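Local coordinates for hydrogenase expression protein (Thiobacillus denitrificans, PDB 3SB1) that is of unknown function but probably takes part in the expression or maturation of hydrogenase, at residues P48-I53 / E82-E87; I69-L74 / Q128-A133. All coordinates share one frame; numbering follows the deposited sequence. Where two conformers were deposited one is given.

Contact 1 (P48-I53 / E82-E87); sequences PLLREI and EWLRAE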
loop_
_atom_site.group_PDB
_atom_site.type_symbol
_atom_site.label_atom_id
_atom_site.label_comp_id
_atom_site.label_asym_id
_atom_site.label_seq_id
_atom_site.Cartn_x
_atom_site.Cartn_y
_atom_site.Cartn_z
ATOM N N PRO A 48 25.887 -5.417 9.185
ATOM C CA PRO A 48 25.505 -4.422 10.197
ATOM C C PRO A 48 24.145 -3.786 10.019
ATOM O O PRO A 48 23.598 -3.156 10.929
ATOM C CB PRO A 48 26.593 -3.350 10.051
ATOM C CG PRO A 48 27.761 -4.096 9.622
ATOM C CD PRO A 48 27.244 -5.154 8.665
ATOM N N LEU A 49 23.617 -3.906 8.818
ATOM C CA LEU A 49 22.324 -3.329 8.527
ATOM C C LEU A 49 21.193 -3.992 9.284
ATOM O O LEU A 49 20.177 -3.343 9.546
ATOM C CB LEU A 49 22.043 -3.356 7.055
ATOM C CG LEU A 49 22.873 -2.393 6.234
ATOM C CD1 LEU A 49 22.487 -2.548 4.748
ATOM C CD2 LEU A 49 22.716 -0.931 6.631
ATOM N N LEU A 50 21.355 -5.255 9.693
ATOM C CA LEU A 50 20.256 -5.839 10.464
ATOM C C LEU A 50 20.148 -5.105 11.819
ATOM O O LEU A 50 19.043 -4.851 12.307
ATOM C CB LEU A 50 20.393 -7.341 10.648
ATOM C CG LEU A 50 20.418 -8.167 9.365
ATOM C CD1 LEU A 50 20.661 -9.663 9.727
ATOM C CD2 LEU A 50 19.184 -7.929 8.474
ATOM N N ARG A 51 21.282 -4.795 12.446
ATOM C CA ARG A 51 21.265 -4.095 13.712
ATOM C C ARG A 51 20.660 -2.707 13.542
ATOM O O ARG A 51 19.902 -2.224 14.404
ATOM C CB ARG A 51 22.686 -4.005 14.290
ATOM C CG ARG A 51 22.831 -3.217 15.588
ATOM C CD ARG A 51 24.288 -3.230 16.031
ATOM N NE ARG A 51 24.520 -2.577 17.323
ATOM C CZ ARG A 51 24.873 -1.297 17.480
ATOM N NH1 ARG A 51 25.084 -0.810 18.703
ATOM N NH2 ARG A 51 25.032 -0.500 16.426
ATOM N N GLU A 52 20.968 -2.064 12.429
ATOM C CA GLU A 52 20.425 -0.744 12.173
ATOM C C GLU A 52 18.930 -0.816 12.048
ATOM O O GLU A 52 18.220 0.026 12.587
ATOM C CB GLU A 52 21.049 -0.117 10.930
ATOM C CG GLU A 52 20.550 1.277 10.691
ATOM C CD GLU A 52 21.321 2.059 9.650
ATOM O OE1 GLU A 52 22.307 1.526 9.085
ATOM O OE2 GLU A 52 20.916 3.229 9.408
ATOM N N ILE A 53 18.453 -1.792 11.301
ATOM C CA ILE A 53 17.009 -1.980 11.126
ATOM C C ILE A 53 16.339 -2.177 12.470
ATOM O O ILE A 53 15.266 -1.586 12.730
ATOM C CB ILE A 53 16.653 -3.093 10.137
ATOM C CG1 ILE A 53 17.101 -2.769 8.711
ATOM C CG2 ILE A 53 15.142 -3.385 10.177
ATOM C CD1 ILE A 53 17.097 -3.945 7.777
ATOM N N GLU A 82 21.838 -8.415 -2.698
ATOM C CA GLU A 82 21.052 -9.641 -2.936
ATOM C C GLU A 82 20.930 -10.438 -1.632
ATOM O O GLU A 82 19.895 -11.040 -1.354
ATOM C CB GLU A 82 21.709 -10.526 -4.003
ATOM C CG GLU A 82 21.753 -9.914 -5.390
ATOM C CD GLU A 82 22.628 -10.689 -6.377
ATOM O OE1 GLU A 82 23.050 -11.846 -6.093
ATOM O OE2 GLU A 82 22.934 -10.104 -7.437
ATOM N N TRP A 83 22.030 -10.518 -0.883
ATOM C CA TRP A 83 22.041 -11.215 0.397
ATOM C C TRP A 83 21.022 -10.585 1.356
ATOM O O TRP A 83 20.226 -11.265 1.977
ATOM C CB TRP A 83 23.433 -11.217 1.040
ATOM C CG TRP A 83 23.383 -11.786 2.422
ATOM C CD1 TRP A 83 23.460 -13.120 2.755
ATOM C CD2 TRP A 83 23.230 -11.078 3.664
ATOM N NE1 TRP A 83 23.380 -13.278 4.117
ATOM C CE2 TRP A 83 23.185 -12.052 4.696
ATOM C CE3 TRP A 83 23.082 -9.729 4.011
ATOM C CZ2 TRP A 83 23.036 -11.713 6.042
ATOM C CZ3 TRP A 83 22.885 -9.406 5.352
ATOM C CH2 TRP A 83 22.891 -10.396 6.350
ATOM N N LEU A 84 21.079 -9.270 1.508
ATOM C CA LEU A 84 20.159 -8.574 2.384
ATOM C C LEU A 84 18.707 -8.737 1.959
ATOM O O LEU A 84 17.845 -8.976 2.786
ATOM C CB LEU A 84 20.539 -7.082 2.468
ATOM C CG LEU A 84 19.683 -6.241 3.390
ATOM C CD1 LEU A 84 19.964 -6.658 4.822
ATOM C CD2 LEU A 84 19.976 -4.741 3.210
ATOM N N ARG A 85 18.415 -8.586 0.672
ATOM C CA ARG A 85 17.023 -8.737 0.191
ATOM C C ARG A 85 16.531 -10.142 0.498
ATOM O O ARG A 85 15.391 -10.326 0.960
ATOM C CB ARG A 85 16.886 -8.433 -1.311
ATOM C CG ARG A 85 15.437 -8.448 -1.890
ATOM C CD ARG A 85 14.650 -7.194 -1.535
ATOM N NE ARG A 85 13.237 -7.123 -1.962
ATOM C CZ ARG A 85 12.813 -6.586 -3.108
ATOM N NH1 ARG A 85 11.514 -6.521 -3.383
ATOM N NH2 ARG A 85 13.682 -6.107 -3.985
ATOM N N ALA A 86 17.386 -11.141 0.279
ATOM C CA ALA A 86 17.018 -12.543 0.543
ATOM C C ALA A 86 16.815 -12.813 2.036
ATOM O O ALA A 86 15.914 -13.588 2.439
ATOM C CB ALA A 86 18.085 -13.460 -0.019
ATOM N N GLU A 87 17.653 -12.196 2.866
ATOM C CA GLU A 87 17.533 -12.359 4.296
ATOM C C GLU A 87 16.272 -11.750 4.914
ATOM O O GLU A 87 15.657 -12.299 5.843
ATOM C CB GLU A 87 18.753 -11.757 4.948
ATOM C CG GLU A 87 18.692 -11.729 6.436
ATOM C CD GLU A 87 18.699 -13.140 7.057
ATOM O OE1 GLU A 87 19.256 -14.083 6.444
ATOM O OE2 GLU A 87 18.106 -13.287 8.139
#

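Contact 2 (I69-L74 / Q128-A133); sequences IDLSAL and QFIEVA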
loop_
_atom_site.group_PDB
_atom_site.type_symbol
_atom_site.label_atom_id
_atom_site.label_comp_id
_atom_site.label_asym_id
_atom_site.label_seq_id
_atom_site.Cartn_x
_atom_site.Cartn_y
_atom_site.Cartn_z
ATOM N N ILE A 69 16.996 3.857 5.451
ATOM C CA ILE A 69 18.381 3.428 5.236
ATOM C C ILE A 69 18.567 3.506 3.717
ATOM O O ILE A 69 17.949 2.741 2.963
ATOM C CB ILE A 69 18.653 2.010 5.718
ATOM C CG1 ILE A 69 18.425 1.967 7.219
ATOM C CG2 ILE A 69 20.124 1.569 5.292
ATOM C CD1 ILE A 69 18.442 0.561 7.788
ATOM N N ASP A 70 19.355 4.483 3.292
ATOM C CA ASP A 70 19.632 4.743 1.867
ATOM C C ASP A 70 20.664 3.762 1.314
ATOM O O ASP A 70 21.873 4.042 1.217
ATOM C CB ASP A 70 20.130 6.176 1.668
ATOM C CG ASP A 70 20.195 6.580 0.208
ATOM O OD1 ASP A 70 19.964 5.726 -0.686
ATOM O OD2 ASP A 70 20.493 7.784 -0.053
ATOM N N LEU A 71 20.165 2.646 0.821
ATOM C CA LEU A 71 20.980 1.596 0.305
ATOM C C LEU A 71 21.838 1.986 -0.883
ATOM O O LEU A 71 23.001 1.582 -0.959
ATOM C CB LEU A 71 20.096 0.387 -0.075
ATOM C CG LEU A 71 19.320 -0.320 1.037
ATOM C CD1 LEU A 71 18.419 -1.411 0.444
ATOM C CD2 LEU A 71 20.256 -0.938 2.097
ATOM N N SER A 72 21.294 2.820 -1.768
ATOM C CA SER A 72 22.034 3.257 -2.953
ATOM C C SER A 72 23.297 4.004 -2.593
ATOM O O SER A 72 24.290 3.978 -3.326
ATOM C CB SER A 72 21.149 4.171 -3.788
ATOM O OG SER A 72 20.096 3.416 -4.343
ATOM N N ALA A 73 23.242 4.697 -1.466
ATOM C CA ALA A 73 24.364 5.527 -1.018
ATOM C C ALA A 73 25.459 4.744 -0.270
ATOM O O ALA A 73 26.563 5.280 -0.019
ATOM C CB ALA A 73 23.855 6.694 -0.157
ATOM N N LEU A 74 25.191 3.484 0.077
ATOM C CA LEU A 74 26.147 2.650 0.845
ATOM C C LEU A 74 27.104 1.935 -0.062
ATOM O O LEU A 74 26.760 1.610 -1.196
ATOM C CB LEU A 74 25.406 1.624 1.724
ATOM C CG LEU A 74 24.443 2.231 2.732
ATOM C CD1 LEU A 74 23.633 1.174 3.479
ATOM C CD2 LEU A 74 25.156 3.179 3.739
ATOM N N GLN A 128 17.144 3.290 -4.073
ATOM C CA GLN A 128 16.770 2.004 -3.459
ATOM C C GLN A 128 17.034 2.236 -1.980
ATOM O O GLN A 128 18.117 2.666 -1.607
ATOM C CB GLN A 128 17.635 0.855 -4.015
ATOM C CG GLN A 128 17.311 -0.401 -3.462
ATOM C CD GLN A 128 17.867 -1.582 -4.263
ATOM O OE1 GLN A 128 17.248 -2.641 -4.263
ATOM N NE2 GLN A 128 18.997 -1.390 -4.995
ATOM N N PHE A 129 16.064 1.905 -1.147
ATOM C CA PHE A 129 16.185 2.124 0.267
ATOM C C PHE A 129 15.234 1.321 1.068
ATOM O O PHE A 129 14.229 0.790 0.552
ATOM C CB PHE A 129 16.037 3.624 0.611
ATOM C CG PHE A 129 14.682 4.238 0.309
ATOM C CD1 PHE A 129 13.676 4.334 1.277
ATOM C CD2 PHE A 129 14.386 4.741 -0.974
ATOM C CE1 PHE A 129 12.499 4.957 1.030
ATOM C CE2 PHE A 129 13.146 5.335 -1.241
ATOM C CZ PHE A 129 12.182 5.425 -0.257
ATOM N N ILE A 130 15.579 1.186 2.346
ATOM C CA ILE A 130 14.729 0.516 3.317
ATOM C C ILE A 130 13.968 1.644 4.030
ATOM O O ILE A 130 14.522 2.710 4.346
ATOM C CB ILE A 130 15.500 -0.262 4.407
ATOM C CG1 ILE A 130 16.459 -1.293 3.831
ATOM C CG2 ILE A 130 14.482 -0.955 5.338
ATOM C CD1 ILE A 130 15.780 -2.412 3.124
ATOM N N GLU A 131 12.680 1.440 4.231
ATOM C CA GLU A 131 11.863 2.409 4.986
ATOM C C GLU A 131 11.283 1.658 6.163
ATOM O O GLU A 131 10.707 0.591 5.974
ATOM C CB GLU A 131 10.799 3.041 4.105
ATOM C CG GLU A 131 10.050 4.184 4.749
ATOM C CD GLU A 131 9.093 4.902 3.741
ATOM O OE1 GLU A 131 8.926 4.457 2.593
ATOM O OE2 GLU A 131 8.542 5.942 4.110
ATOM N N VAL A 132 11.584 2.133 7.395
ATOM C CA VAL A 132 11.063 1.548 8.605
ATOM C C VAL A 132 9.892 2.473 8.985
ATOM O O VAL A 132 10.066 3.627 9.349
ATOM C CB VAL A 132 12.098 1.371 9.651
ATOM C CG1 VAL A 132 11.438 0.909 10.989
ATOM C CG2 VAL A 132 13.251 0.440 9.168
ATOM N N ALA A 133 8.690 1.943 8.859
ATOM C CA ALA A 133 7.449 2.707 8.960
ATOM C C ALA A 133 6.255 1.798 9.039
ATOM O O ALA A 133 6.316 0.628 8.617
ATOM C CB ALA A 133 7.337 3.592 7.669
HETATM O O HOH W 1 21.059 0.798 -5.671
#

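Contact 1 (P48-I53 / E82-E87)
The polar end of Glu87 leaves this contact altogether: while its CG lies 4.3 Å from Leu50 CD2, OE2 goes on to a salt bridge with Arg156 of the second subunit. What Glu87 gives to the helix 48-53 is therefore only the aliphatic part of its chain. The same CG sits about 4.3 Å above one face of the ring of Trp83, one turn earlier in the same helix, and is offset toward the rim of that ring.

The remaining contacts are apolar. Leu84 stands at the centre and splits its two methyls between neighbouring leucines, CD2 reaching Leu49 CD1 at 3.7 Å and CD1 meeting Leu50 CD2 at 3.9 Å. With CG anti to the backbone N (chi1 -178°), the Leu84 side chain reaches across toward the other helix and offers both branches to it. The two approaches differ: Leu49 crosses Leu84 at roughly a right angle, whereas Leu50 slides past it in the opposite direction. Leu50 then spends its second methyl on Trp83, where CD1 comes within 4.1 Å of CH2 at the far end of the indole, at a slant to the ring.

The short segments cross at -46°, and their axes stay 11.6 Å apart at closest approach. At that separation the backbones are far from touching, and the leucine branches and the indole have to bridge the interval. Other parts of the chain close in as well, with Leu74 packing on Leu49 and Trp115 on Leu84, while Leu160 of the second subunit covers both Leu50 and Glu87.

Chemically this is a dispersion contact, made by apolar side chains between the two helices; the one charged residue that touches across it, Glu87, is paired with Arg156 of the second subunit, which probably keeps the glutamate ionised.

Contact 2 (I69-L74 / Q128-A133)
Ile69 and Ile130 form an antiparallel hydrogen-bonded pair: Ile69 N to Ile130 O and Ile130 N to Ile69 O are each 2.9 Å long, with N-H...O angles of 163°. Their side chains leave the sheet on the same face, CB to CB 4.1 Å, under Ile53 of the helix 48-63 and Leu88 of the helix 78-88.

This is the tight part, and Leu71 extends it. Its CB rests 3.4 Å from Gln128 O; its CG, opposite the carbonyl carbon and beside the backbone N (chi1 -63°), approaches Phe129 CA and carries CD1 to 3.9 Å from Ile130 CD1, although that distance belongs to one of two conformers of Ile130. Cutting Leu71 back to an alanine would keep CB against the carbonyl but would probably open a gap beside Ile130 and take away one of the apolar neighbours of Leu84 and Trp115.

Beyond Leu71, at the solvent-exposed end with Ser72 and Asp70, the join turns polar and slacker. Ser72 N donates to Gln128 O over 3.2 Å, more bent at 147°. In one conformer Ser72 OG weakly accepts from Gln128 N at 3.0 Å, and a water 3.1 Å from both Ser72 OG and Gln128 NE2 bridges the two side chains; a second serine conformer makes these links less certain. At the amide's other branch, Gln128 OE1 accepts from Trp115 NE1, which fixes how the group is turned.

Here an outer strand of an antiparallel sheet pairs with 125-132, then bends off through an inverse gamma turn centred on Asp70 into a short 3-10 turn, beneath a layer of helices.

Contacts 1 and 2 lie 11 Å apart, centre to centre, and meet directly: contact 1 is part of the helical layer, contact 2 the sheet edge beneath it. Leu49 packs on two residues of 69-74, CD1 3.8 Å from Leu71 CD2 and CD2 also 3.8 Å from Ile69 CG2. Ile53 CG1 packs 3.7 Å from Ile69 CD1, and Glu52 OE2 lies against Ile69 CG1 at 3.5 Å. Trp115 underlies both, meeting Leu84 as well as Leu71. Along the chain the segments alternate, which ties early and late parts together. Neither contact can be tied to an active site; a glycerol, probably from the crystallisation liquor, lies about 3 Å from the Trp83 side chain in contact 1.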